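PDB 3HL0: maleylacetate reductase from Agrobacterium tumefaciens, which probably catalyses the NADH-dependent reduction of maleylacetate to 3-oxoadipate, a step in the breakdown of gamma-resorcylate. Local coordinates for residues A112-I117 against I146-V151. Sequence-based numbering, arbitrary orientation.
Sequences AAQIVI and ILPEVV. With CA (calcium ion), chain C.
The side chains of Q114 and E149 run nearly perpendicular where 146-151 enters the sheet beside 112-117. The E149 chain bends at CG (chi2 72°), which brings its carboxylate back to the start of strand 113-118: OE1 takes the backbone N-H of Q114 at 2.8 Å, from above the carboxylate plane, while OE2 binds the calcium ion at 2.4 Å. Q114 runs out extended beyond CG, and its NE2 donates to I146 O at 2.9 Å, near the amide plane but well above the carbonyl plane. Water 1, a calcium ligand, donates to A112 O and E149 OE1 and accepts from Q114 NE2. P148 CB packs 3.5 Å from V116 CG2, and P148 CG touches Q114 OE1. Parallel pairing follows: V150 N donates to Q114 O, V150 O receives V116 N at 2.9 Å, and I115 and V150 project together from one face, CG1 against CB. The start of strand 150-153 is joined to the middle of its neighbour 113-118 in the nucleotide-binding parallel sheet. Five waters also bind calcium, and of the two segments only E149 does; with one carboxylate oxygen on the metal and the other held by N-H and water, its rotation is probably fixed.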
loop_
_atom_site.group_PDB
_atom_site.type_symbol
_atom_site.label_atom_id
_atom_site.label_comp_id
_atom_site.label_asym_id
_atom_site.label_seq_id
_atom_site.Cartn_x
_atom_site.Cartn_y
_atom_site.Cartn_z
ATOM N N ALA A 112 17.322 6.340 -21.240
ATOM C CA ALA A 112 16.088 5.860 -21.898
ATOM C C ALA A 112 15.133 7.032 -22.063
ATOM O O ALA A 112 14.965 7.832 -21.124
ATOM C CB ALA A 112 15.408 4.798 -21.016
ATOM N N ALA A 113 14.457 7.113 -23.209
ATOM C CA ALA A 113 13.333 8.041 -23.301
ATOM C C ALA A 113 12.177 7.454 -22.468
ATOM O O ALA A 113 12.057 6.226 -22.356
ATOM C CB ALA A 113 12.900 8.221 -24.770
ATOM N N GLN A 114 11.331 8.322 -21.920
ATOM C CA GLN A 114 10.179 7.886 -21.095
ATOM C C GLN A 114 8.866 8.286 -21.721
ATOM O O GLN A 114 8.663 9.480 -22.044
ATOM C CB GLN A 114 10.237 8.571 -19.729
ATOM C CG GLN A 114 11.496 8.251 -18.917
ATOM C CD GLN A 114 11.555 9.101 -17.675
ATOM O OE1 GLN A 114 10.797 8.902 -16.726
ATOM N NE2 GLN A 114 12.456 10.089 -17.678
ATOM N N ILE A 115 7.948 7.326 -21.840
ATOM C CA ILE A 115 6.556 7.604 -22.136
ATOM C C ILE A 115 5.821 7.190 -20.865
ATOM O O ILE A 115 5.890 6.024 -20.479
ATOM C CB ILE A 115 6.080 6.781 -23.331
ATOM C CG1 ILE A 115 6.781 7.251 -24.629
ATOM C CG2 ILE A 115 4.535 6.930 -23.525
ATOM C CD1 ILE A 115 6.600 6.243 -25.770
ATOM N N VAL A 116 5.183 8.142 -20.201
ATOM C CA VAL A 116 4.528 7.843 -18.921
ATOM C C VAL A 116 3.046 7.835 -19.147
ATOM O O VAL A 116 2.507 8.722 -19.841
ATOM C CB VAL A 116 4.895 8.903 -17.849
ATOM C CG1 VAL A 116 4.235 8.520 -16.481
ATOM C CG2 VAL A 116 6.392 8.973 -17.704
ATOM N N ILE A 117 2.383 6.807 -18.612
ATOM C CA ILE A 117 0.924 6.658 -18.691
ATOM C C ILE A 117 0.419 6.680 -17.222
ATOM O O ILE A 117 0.335 5.622 -16.548
ATOM C CB ILE A 117 0.526 5.342 -19.408
ATOM C CG1 ILE A 117 1.179 5.266 -20.790
ATOM C CG2 ILE A 117 -1.038 5.295 -19.553
ATOM C CD1 ILE A 117 0.946 3.883 -21.430
ATOM N N ILE A 146 15.778 13.724 -15.967
ATOM C CA ILE A 146 14.706 12.954 -15.274
ATOM C C ILE A 146 13.332 13.242 -15.878
ATOM O O ILE A 146 12.426 12.380 -15.833
ATOM C CB ILE A 146 14.732 13.299 -13.763
ATOM C CG1 ILE A 146 16.072 12.832 -13.180
ATOM C CG2 ILE A 146 13.512 12.708 -13.001
ATOM C CD1 ILE A 146 16.369 13.385 -11.832
ATOM N N LEU A 147 13.135 14.466 -16.384
ATOM C CA LEU A 147 11.822 14.888 -16.923
ATOM C C LEU A 147 11.346 13.977 -18.062
ATOM O O LEU A 147 12.058 13.848 -19.087
ATOM C CB LEU A 147 11.852 16.341 -17.411
ATOM C CG LEU A 147 10.509 16.917 -17.836
ATOM C CD1 LEU A 147 9.489 17.001 -16.675
ATOM C CD2 LEU A 147 10.796 18.288 -18.434
ATOM N N PRO A 148 10.169 13.320 -17.896
ATOM C CA PRO A 148 9.724 12.438 -19.003
ATOM C C PRO A 148 9.423 13.167 -20.330
ATOM O O PRO A 148 8.876 14.277 -20.342
ATOM C CB PRO A 148 8.450 11.759 -18.448
ATOM C CG PRO A 148 8.686 11.779 -16.949
ATOM C CD PRO A 148 9.363 13.113 -16.672
ATOM N N GLU A 149 9.785 12.515 -21.424
ATOM C CA GLU A 149 9.576 13.062 -22.759
ATOM C C GLU A 149 8.118 13.177 -23.158
ATOM O O GLU A 149 7.738 14.144 -23.820
ATOM C CB GLU A 149 10.269 12.191 -23.796
ATOM C CG GLU A 149 11.761 12.424 -23.908
ATOM C CD GLU A 149 12.577 11.894 -22.733
ATOM O OE1 GLU A 149 12.108 11.036 -21.945
ATOM O OE2 GLU A 149 13.725 12.367 -22.559
ATOM N N VAL A 150 7.312 12.154 -22.849
ATOM C CA VAL A 150 5.954 12.107 -23.357
ATOM C C VAL A 150 5.030 11.636 -22.230
ATOM O O VAL A 150 5.405 10.740 -21.481
ATOM C CB VAL A 150 5.833 11.125 -24.566
ATOM C CG1 VAL A 150 4.402 10.999 -25.015
ATOM C CG2 VAL A 150 6.750 11.542 -25.729
ATOM N N VAL A 151 3.859 12.241 -22.093
ATOM C CA VAL A 151 2.893 11.745 -21.113
ATOM C C VAL A 151 1.592 11.496 -21.851
ATOM O O VAL A 151 1.176 12.337 -22.661
ATOM C CB VAL A 151 2.632 12.819 -20.040
ATOM C CG1 VAL A 151 1.621 12.314 -19.018
ATOM C CG2 VAL A 151 3.920 13.225 -19.361
HETATM CA CA CA C . 15.632 12.111 -21.118
HETATM O O HOH W 1 14.115 10.263 -20.281
HETATM O O HOH W 2 16.211 10.469 -22.839
HETATM O O HOH W 3 14.719 13.769 -19.910
HETATM O O HOH W 4 17.074 11.030 -19.735
HETATM O O HOH W 5 17.800 12.996 -21.550
#